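Long-range contacts in phytanoyl-CoA dioxygenase (Streptomyces malaysiense, PDB 6ZYL), which catalyses beta-hydroxylation of thioholgamide as a non-heme monooxygenase, probably using iron and 2-oxoglutarate as other enzymes of its family do: residues A[81-86]-A[268-273]; A[106-111]-A[250-255]; A[154-159]-A[223-228]. All blocks are in the same frame, centred on the assembly; numbering follows the deposited sequence.

Interaction 1: residues A[81-86]-A[268-273]; sequences LVASWA and ESDFDQ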
loop_
_atom_site.group_PDB
_atom_site.type_symbol
_atom_site.label_atom_id
_atom_site.label_comp_id
_atom_site.label_asym_id
_atom_site.label_seq_id
_atom_site.Cartn_x
_atom_site.Cartn_y
_atom_site.Cartn_z
ATOM N N LEU A 81 11.515 -4.556 -3.617
ATOM C CA LEU A 81 12.962 -4.689 -3.532
ATOM C C LEU A 81 13.472 -6.009 -4.105
ATOM O O LEU A 81 14.684 -6.136 -4.321
ATOM C CB LEU A 81 13.424 -4.558 -2.077
ATOM C CG LEU A 81 13.169 -3.218 -1.381
ATOM C CD1 LEU A 81 13.863 -3.189 -0.015
ATOM C CD2 LEU A 81 13.624 -2.040 -2.227
ATOM N N VAL A 82 12.596 -6.970 -4.364
ATOM C CA VAL A 82 13.021 -8.271 -4.893
ATOM C C VAL A 82 12.301 -8.673 -6.167
ATOM O O VAL A 82 12.818 -9.531 -6.909
ATOM C CB VAL A 82 12.847 -9.368 -3.821
ATOM C CG1 VAL A 82 13.799 -9.145 -2.663
ATOM C CG2 VAL A 82 11.401 -9.419 -3.340
ATOM N N ALA A 83 11.128 -8.128 -6.477
ATOM C CA ALA A 83 10.316 -8.588 -7.596
ATOM C C ALA A 83 10.249 -7.510 -8.670
ATOM O O ALA A 83 9.868 -6.368 -8.390
ATOM C CB ALA A 83 8.905 -8.958 -7.133
ATOM N N SER A 84 10.602 -7.886 -9.900
ATOM C CA SER A 84 10.648 -6.913 -10.986
ATOM C C SER A 84 9.270 -6.326 -11.272
ATOM O O SER A 84 9.150 -5.139 -11.595
ATOM C CB SER A 84 11.222 -7.563 -12.244
ATOM O OG SER A 84 12.596 -7.869 -12.075
ATOM N N TRP A 85 8.216 -7.141 -11.166
ATOM C CA TRP A 85 6.877 -6.633 -11.452
ATOM C C TRP A 85 6.474 -5.555 -10.452
ATOM O O TRP A 85 5.852 -4.554 -10.825
ATOM C CB TRP A 85 5.859 -7.778 -11.453
ATOM C CG TRP A 85 5.606 -8.392 -10.109
ATOM C CD1 TRP A 85 6.210 -9.498 -9.590
ATOM C CD2 TRP A 85 4.677 -7.940 -9.116
ATOM N NE1 TRP A 85 5.719 -9.761 -8.335
ATOM C CE2 TRP A 85 4.777 -8.818 -8.020
ATOM C CE3 TRP A 85 3.771 -6.875 -9.047
ATOM C CZ2 TRP A 85 4.009 -8.667 -6.868
ATOM C CZ3 TRP A 85 3.011 -6.725 -7.901
ATOM C CH2 TRP A 85 3.132 -7.618 -6.829
ATOM N N ALA A 86 6.827 -5.739 -9.177
ATOM C CA ALA A 86 6.528 -4.722 -8.175
ATOM C C ALA A 86 7.419 -3.499 -8.357
ATOM O O ALA A 86 6.953 -2.360 -8.244
ATOM C CB ALA A 86 6.689 -5.301 -6.772
ATOM N N GLU A 268 18.125 -5.474 -9.542
ATOM C CA GLU A 268 18.609 -5.604 -10.911
ATOM C C GLU A 268 17.852 -6.690 -11.666
ATOM O O GLU A 268 17.636 -6.569 -12.877
ATOM C CB GLU A 268 20.108 -5.905 -10.916
ATOM C CG GLU A 268 20.961 -4.825 -10.275
ATOM C CD GLU A 268 20.986 -3.544 -11.086
ATOM O OE1 GLU A 268 20.965 -3.626 -12.332
ATOM O OE2 GLU A 268 21.026 -2.454 -10.476
ATOM N N SER A 269 17.445 -7.750 -10.973
ATOM C CA SER A 269 16.656 -8.816 -11.573
ATOM C C SER A 269 15.925 -9.547 -10.458
ATOM O O SER A 269 16.261 -9.412 -9.279
ATOM C CB SER A 269 17.528 -9.783 -12.379
ATOM O OG SER A 269 18.573 -10.314 -11.586
ATOM N N ASP A 270 14.918 -10.326 -10.849
ATOM C CA ASP A 270 14.110 -11.058 -9.882
ATOM C C ASP A 270 14.987 -11.916 -8.982
ATOM O O ASP A 270 15.768 -12.743 -9.462
ATOM C CB ASP A 270 13.088 -11.932 -10.611
ATOM C CG ASP A 270 11.914 -11.138 -11.148
ATOM O OD1 ASP A 270 11.185 -10.528 -10.338
ATOM O OD2 ASP A 270 11.718 -11.125 -12.382
ATOM N N PHE A 271 14.857 -11.711 -7.673
ATOM C CA PHE A 271 15.555 -12.500 -6.661
ATOM C C PHE A 271 17.073 -12.468 -6.828
ATOM O O PHE A 271 17.767 -13.393 -6.392
ATOM C CB PHE A 271 15.064 -13.954 -6.665
ATOM C CG PHE A 271 13.567 -14.091 -6.648
ATOM C CD1 PHE A 271 12.822 -13.532 -5.624
ATOM C CD2 PHE A 271 12.907 -14.778 -7.654
ATOM C CE1 PHE A 271 11.446 -13.654 -5.603
ATOM C CE2 PHE A 271 11.530 -14.905 -7.639
ATOM C CZ PHE A 271 10.799 -14.341 -6.611
ATOM N N ASP A 272 17.607 -11.421 -7.453
ATOM C CA ASP A 272 19.052 -11.250 -7.520
ATOM C C ASP A 272 19.634 -11.242 -6.111
ATOM O O ASP A 272 19.074 -10.632 -5.195
ATOM C CB ASP A 272 19.391 -9.955 -8.254
ATOM C CG ASP A 272 20.826 -9.532 -8.055
ATOM O OD1 ASP A 272 21.731 -10.232 -8.557
ATOM O OD2 ASP A 272 21.049 -8.495 -7.400
ATOM N N GLN A 273 20.764 -11.935 -5.935
ATOM C CA GLN A 273 21.282 -12.168 -4.589
ATOM C C GLN A 273 21.531 -10.859 -3.849
ATOM O O GLN A 273 21.278 -10.764 -2.642
ATOM C CB GLN A 273 22.563 -12.998 -4.652
ATOM C CG GLN A 273 23.066 -13.465 -3.290
ATOM C CD GLN A 273 22.064 -14.342 -2.559
ATOM O OE1 GLN A 273 21.617 -15.364 -3.081
ATOM N NE2 GLN A 273 21.706 -13.944 -1.343
HETATM O O HOH W 1 14.124 -10.232 -13.658
HETATM O O HOH W 2 8.672 -10.295 -11.613
#
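The carboxylate of Asp270 is approached from above its plane by the backbone N of Ser84, 40° out of that plane and 2.7 Å from Asp270 OD1 in a nearly straight hydrogen bond. On the same side of the plane, the CA of Ala83 lies 3.5 Å from OD1. Two waters also bond to the carboxylate: one donates to Asp270 OD2, accepts from Asp270 N and hydrogen-bonds to Ser84 OG, bridging the segments, and the other donates to OD1 and accepts from the N of Trp85. This second water sits in plane at the edge of the Trp85 indole, which has the CB of Ala86 3.9 Å above one face and makes T-shaped contacts with Phe232 and Tyr59. Ala83 occupies the N-cap position of helix 84-90, so Asp270 brings its negative charge to the amino end of this helix, where the helix dipole would probably stabilise it. A chi1 of -77° sets CG beside the backbone N of Asp270, carrying OD1 over to the helix end. Asp270 and Phe271 are the central residues of a type II beta turn, closed by a bond from Asp272 N to Ser269 O of 3.0 Å. Phe271 adopts left-handed backbone angles there, and its N donates to Val82 O at 3.1 Å, in the carbonyl plane. The Phe271 ring rests on Tyr59 and Val63 of helix 46-66.

Interaction 2: residues A[106-111]-A[250-255]; sequences DLLVWS and ALLVRG
A classic beta bulge, with Val253 and Arg254 both facing Leu107, interrupts the antiparallel pairing of strands 107-117 and 249-254 in the larger sheet of a double-stranded beta-helix, the jelly-roll core expected of phytanoyl-CoA dioxygenase relatives. The carbonyl of Leu107 is gripped twice, by Val253 N at 3.1 Å and Arg254 N at 3.2 Å, both arriving from the same face of its plane. Leu107 N returns a bond to Arg254 O, standing above that carbonyl's plane. Beyond the bulge, Val109 and Leu251 form a regular hydrogen-bonded pair, with Val109 N 2.7 Å from Leu251 O. Leu108 and Leu252 lie between as a non-hydrogen-bonded pair, and the CB of Ala250 nestles 3.4 Å from Val109 O. On the face holding Leu107 and Val109, the Val109 CG2 methyl meets Val253 CG1 at 3.6 Å, the two side chains crossing at about a right angle. Leu107 and Arg254 run side by side in the same direction, CB to CB at 3.9 Å, beneath helix 93-103. The Arg254 chain bends at chi2 (-80°) and leads its guanidinium away to a salt bridge with Asp97. Gly255 follows with a positive phi, its CA 3.7 Å from Asp106 OD1, where a beta carbon would clash. Five main-chain hydrogen bonds are thus set among mostly aliphatic side chains, while the arginine's charge is answered outside the strand pair, on the helix.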
loop_
_atom_site.group_PDB
_atom_site.type_symbol
_atom_site.label_atom_id
_atom_site.label_comp_id
_atom_site.label_asym_id
_atom_site.label_seq_id
_atom_site.Cartn_x
_atom_site.Cartn_y
_atom_site.Cartn_z
ATOM N N ASP A 106 9.291 15.495 -4.248
ATOM C CA ASP A 106 10.232 14.633 -3.540
ATOM C C ASP A 106 9.460 13.452 -2.966
ATOM O O ASP A 106 8.643 13.620 -2.054
ATOM C CB ASP A 106 10.956 15.402 -2.439
ATOM C CG ASP A 106 11.680 16.625 -2.966
ATOM O OD1 ASP A 106 12.316 16.525 -4.036
ATOM O OD2 ASP A 106 11.613 17.684 -2.312
ATOM N N LEU A 107 9.735 12.257 -3.488
ATOM C CA LEU A 107 8.943 11.085 -3.149
ATOM C C LEU A 107 9.828 9.882 -2.866
ATOM O O LEU A 107 10.872 9.701 -3.496
ATOM C CB LEU A 107 7.974 10.733 -4.284
ATOM C CG LEU A 107 6.991 11.812 -4.735
ATOM C CD1 LEU A 107 6.249 11.365 -5.990
ATOM C CD2 LEU A 107 6.013 12.142 -3.622
ATOM N N LEU A 108 9.386 9.056 -1.918
ATOM C CA LEU A 108 10.015 7.782 -1.618
ATOM C C LEU A 108 8.930 6.727 -1.464
ATOM O O LEU A 108 7.806 7.029 -1.058
ATOM C CB LEU A 108 10.850 7.851 -0.336
ATOM C CG LEU A 108 11.977 8.880 -0.288
ATOM C CD1 LEU A 108 11.532 10.096 0.503
ATOM C CD2 LEU A 108 13.225 8.263 0.317
ATOM N N VAL A 109 9.277 5.489 -1.798
ATOM C CA VAL A 109 8.413 4.342 -1.541
ATOM C C VAL A 109 8.779 3.777 -0.174
ATOM O O VAL A 109 9.912 3.331 0.040
ATOM C CB VAL A 109 8.553 3.276 -2.637
ATOM C CG1 VAL A 109 7.762 2.028 -2.257
ATOM C CG2 VAL A 109 8.088 3.824 -3.978
ATOM N N TRP A 110 7.823 3.797 0.751
ATOM C CA TRP A 110 8.065 3.346 2.115
ATOM C C TRP A 110 7.708 1.882 2.326
ATOM O O TRP A 110 8.358 1.208 3.132
ATOM C CB TRP A 110 7.275 4.222 3.093
ATOM C CG TRP A 110 7.531 3.921 4.534
ATOM C CD1 TRP A 110 8.602 4.321 5.279
ATOM C CD2 TRP A 110 6.693 3.163 5.410
ATOM N NE1 TRP A 110 8.483 3.855 6.566
ATOM C CE2 TRP A 110 7.319 3.139 6.672
ATOM C CE3 TRP A 110 5.474 2.497 5.249
ATOM C CZ2 TRP A 110 6.769 2.475 7.766
ATOM C CZ3 TRP A 110 4.929 1.839 6.334
ATOM C CH2 TRP A 110 5.577 1.832 7.578
ATOM N N SER A 111 6.699 1.373 1.622
ATOM C CA SER A 111 6.344 -0.036 1.726
ATOM C C SER A 111 5.473 -0.425 0.541
ATOM O O SER A 111 4.914 0.430 -0.150
ATOM C CB SER A 111 5.610 -0.334 3.038
ATOM O OG SER A 111 4.219 -0.093 2.903
ATOM N N ALA A 250 13.766 3.447 3.008
ATOM C CA ALA A 250 12.785 3.681 1.959
ATOM C C ALA A 250 13.533 3.823 0.642
ATOM O O ALA A 250 14.759 3.961 0.616
ATOM C CB ALA A 250 11.937 4.922 2.253
ATOM N N LEU A 251 12.781 3.791 -0.455
ATOM C CA LEU A 251 13.349 3.830 -1.797
ATOM C C LEU A 251 13.054 5.178 -2.439
ATOM O O LEU A 251 11.887 5.541 -2.628
ATOM C CB LEU A 251 12.796 2.698 -2.662
ATOM C CG LEU A 251 13.337 2.640 -4.092
ATOM C CD1 LEU A 251 14.833 2.356 -4.089
ATOM C CD2 LEU A 251 12.590 1.600 -4.913
ATOM N N LEU A 252 14.111 5.908 -2.782
ATOM C CA LEU A 252 13.960 7.188 -3.458
ATOM C C LEU A 252 13.474 6.970 -4.885
ATOM O O LEU A 252 14.072 6.201 -5.644
ATOM C CB LEU A 252 15.294 7.930 -3.459
ATOM C CG LEU A 252 15.380 9.286 -4.154
ATOM C CD1 LEU A 252 14.561 10.316 -3.411
ATOM C CD2 LEU A 252 16.843 9.712 -4.248
ATOM N N VAL A 253 12.384 7.643 -5.245
ATOM C CA VAL A 253 11.830 7.528 -6.589
ATOM C C VAL A 253 11.683 8.870 -7.292
ATOM O O VAL A 253 11.668 8.897 -8.534
ATOM C CB VAL A 253 10.477 6.786 -6.571
ATOM C CG1 VAL A 253 10.659 5.359 -6.060
ATOM C CG2 VAL A 253 9.455 7.531 -5.722
ATOM N N ARG A 254 11.569 9.980 -6.567
ATOM C CA ARG A 254 11.581 11.313 -7.158
ATOM C C ARG A 254 12.372 12.241 -6.250
ATOM O O ARG A 254 12.212 12.206 -5.027
ATOM C CB ARG A 254 10.164 11.863 -7.359
ATOM C CG ARG A 254 9.399 11.223 -8.507
ATOM C CD ARG A 254 9.806 11.806 -9.854
ATOM N NE ARG A 254 9.030 11.235 -10.952
ATOM C CZ ARG A 254 7.864 11.712 -11.375
ATOM N NH1 ARG A 254 7.330 12.780 -10.800
ATOM N NH2 ARG A 254 7.233 11.123 -12.380
ATOM N N GLY A 255 13.217 13.070 -6.850
ATOM C CA GLY A 255 14.058 13.967 -6.084
ATOM C C GLY A 255 15.376 13.332 -5.698
ATOM O O GLY A 255 15.758 12.255 -6.168
#

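Interaction 3: residues A[154-159]-A[223-228]; sequences TIANGT and NQTDTG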
loop_
_atom_site.group_PDB
_atom_site.type_symbol
_atom_site.label_atom_id
_atom_site.label_comp_id
_atom_site.label_asym_id
_atom_site.label_seq_id
_atom_site.Cartn_x
_atom_site.Cartn_y
_atom_site.Cartn_z
ATOM N N THR A 154 -15.176 -4.866 -7.505
ATOM C CA THR A 154 -16.616 -4.784 -7.699
ATOM C C THR A 154 -17.301 -4.732 -6.342
ATOM O O THR A 154 -16.668 -4.888 -5.294
ATOM C CB THR A 154 -17.137 -5.983 -8.500
ATOM O OG1 THR A 154 -17.234 -7.124 -7.639
ATOM C CG2 THR A 154 -16.203 -6.306 -9.658
ATOM N N ILE A 155 -18.619 -4.527 -6.363
ATOM C CA ILE A 155 -19.365 -4.479 -5.113
ATOM C C ILE A 155 -19.399 -5.823 -4.403
ATOM O O ILE A 155 -19.769 -5.880 -3.223
ATOM C CB ILE A 155 -20.814 -3.992 -5.333
ATOM C CG1 ILE A 155 -21.599 -4.975 -6.205
ATOM C CG2 ILE A 155 -20.826 -2.604 -5.956
ATOM C CD1 ILE A 155 -23.113 -4.792 -6.125
ATOM N N ALA A 156 -19.024 -6.907 -5.088
ATOM C CA ALA A 156 -19.191 -8.248 -4.549
ATOM C C ALA A 156 -17.901 -9.035 -4.360
ATOM O O ALA A 156 -17.933 -10.068 -3.682
ATOM C CB ALA A 156 -20.129 -9.069 -5.450
ATOM N N ASN A 157 -16.776 -8.600 -4.925
ATOM C CA ASN A 157 -15.543 -9.371 -4.830
ATOM C C ASN A 157 -14.647 -8.907 -3.684
ATOM O O ASN A 157 -13.433 -9.131 -3.723
ATOM C CB ASN A 157 -14.798 -9.348 -6.170
ATOM C CG ASN A 157 -14.053 -8.051 -6.428
ATOM O OD1 ASN A 157 -14.281 -7.035 -5.775
ATOM N ND2 ASN A 157 -13.152 -8.085 -7.402
ATOM N N GLY A 158 -15.227 -8.288 -2.656
ATOM C CA GLY A 158 -14.509 -8.000 -1.429
ATOM C C GLY A 158 -13.743 -6.697 -1.443
ATOM O O GLY A 158 -12.643 -6.608 -0.886
ATOM N N THR A 159 -14.314 -5.670 -2.057
ATOM C CA THR A 159 -13.575 -4.432 -2.219
ATOM C C THR A 159 -13.580 -3.617 -0.925
ATOM O O THR A 159 -14.308 -3.898 0.031
ATOM C CB THR A 159 -14.152 -3.602 -3.366
ATOM O OG1 THR A 159 -13.233 -2.553 -3.702
ATOM C CG2 THR A 159 -15.491 -2.994 -2.974
ATOM N N ASN A 223 -15.117 -11.659 -0.242
ATOM C CA ASN A 223 -15.204 -11.885 -1.681
ATOM C C ASN A 223 -16.263 -12.952 -1.928
ATOM O O ASN A 223 -16.058 -14.127 -1.607
ATOM C CB ASN A 223 -13.850 -12.305 -2.242
ATOM C CG ASN A 223 -13.881 -12.516 -3.740
ATOM O OD1 ASN A 223 -14.947 -12.522 -4.358
ATOM N ND2 ASN A 223 -12.707 -12.690 -4.337
ATOM N N GLN A 224 -17.399 -12.545 -2.491
ATOM C CA GLN A 224 -18.519 -13.444 -2.722
ATOM C C GLN A 224 -18.484 -14.102 -4.093
ATOM O O GLN A 224 -19.427 -14.819 -4.444
ATOM C CB GLN A 224 -19.841 -12.686 -2.569
ATOM C CG GLN A 224 -19.954 -11.877 -1.293
ATOM C CD GLN A 224 -21.192 -10.991 -1.270
ATOM O OE1 GLN A 224 -22.297 -11.443 -1.564
ATOM N NE2 GLN A 224 -21.009 -9.724 -0.918
ATOM N N THR A 225 -17.431 -13.880 -4.872
ATOM C CA THR A 225 -17.349 -14.366 -6.239
ATOM C C THR A 225 -16.353 -15.514 -6.338
ATOM O O THR A 225 -15.618 -15.824 -5.396
ATOM C CB THR A 225 -16.948 -13.236 -7.196
ATOM O OG1 THR A 225 -15.537 -13.003 -7.102
ATOM C CG2 THR A 225 -17.697 -11.954 -6.857
ATOM N N ASP A 226 -16.336 -16.138 -7.515
ATOM C CA ASP A 226 -15.474 -17.282 -7.782
ATOM C C ASP A 226 -14.067 -16.885 -8.204
ATOM O O ASP A 226 -13.273 -17.769 -8.540
ATOM C CB ASP A 226 -16.103 -18.158 -8.870
ATOM C CG ASP A 226 -16.181 -17.453 -10.219
ATOM O OD1 ASP A 226 -15.915 -16.234 -10.279
ATOM O OD2 ASP A 226 -16.512 -18.120 -11.222
ATOM N N THR A 227 -13.738 -15.596 -8.195
ATOM C CA THR A 227 -12.454 -15.115 -8.684
ATOM C C THR A 227 -11.788 -14.262 -7.617
ATOM O O THR A 227 -12.436 -13.413 -6.996
ATOM C CB THR A 227 -12.627 -14.313 -9.977
ATOM O OG1 THR A 227 -13.247 -15.139 -10.973
ATOM C CG2 THR A 227 -11.283 -13.826 -10.494
ATOM N N GLY A 228 -10.494 -14.492 -7.409
ATOM C CA GLY A 228 -9.769 -13.746 -6.404
ATOM C C GLY A 228 -9.625 -12.281 -6.768
ATOM O O GLY A 228 -9.581 -11.902 -7.938
HETATM O O HOH W 3 -11.800 -10.626 -9.053
#
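A single backbone hydrogen bond spans the two loops, from Gln224 N to Ala156 O at 2.8 Å, with the donor nearly along the C=O axis (165°). Next to it, the amide of Asn223 lies against the backbone of Asn157: its CG is 3.4 Å from Asn157 O, and its OD1 comes within 3.2 Å of Asn157 CA. With CG anti to the backbone N (chi1 -178°), the Asn223 side chain turns back toward its own loop, where OD1 accepts two bonds. Thr225 N reaches it at 2.9 Å, tilted from the carbonyl plane, which makes an Asx turn, whereas the Thr225 hydroxyl OG1 approaches in the plane, on a lone pair, at 2.8 Å. The ND2 of the same amide donates to Thr227 O, which lies close to the amide plane, and also to Arg117 O. With an alanine here the four bonds of the amide go, and the backbone of Thr225 and Thr227 would probably be freer to turn, although the Gln224 N to Ala156 O bond does not depend on it. Each loop links the two sheets of what is probably a double-stranded beta-helix, in opposite directions, and the contact joins these neighbouring connections. The facing loop is braced in its own way: Thr154 OG1 accepts from Ala156 N as an ST turn, and Thr154 N donates to Asn157 OD1 at 2.9 Å from well above the carbonyl plane (54°). Asn157 ND2 donates a hydrogen bond to Asp152 O. The Thr225 CG2 methyl packs on Ala156 CB at 4.0 Å. Gly158 has a positive phi, and its CA sits so near Asn223 that a beta carbon there would be tight against Asn223 N.

Overall arrangement
Along the chain the contacts are nested: interaction 3 falls within the loop closed by interaction 2, which falls within that closed by interaction 1. Interactions 1 and 2 are neighbours, with centres 17 Å apart and nearest atoms about 5 Å apart. Helix 273-295, which starts at the end of 268-273, connects them, touching Val82 through Phe279 and Trp110 through Arg286. Interaction 3 lies across the chain's centre from interaction 2, their centres 32 Å apart, yet segment 223-228 runs directly into strand 229-237, which pairs with strand 107-117. The structure is the apo form, and none of the three contacts includes a bound metal or substrate.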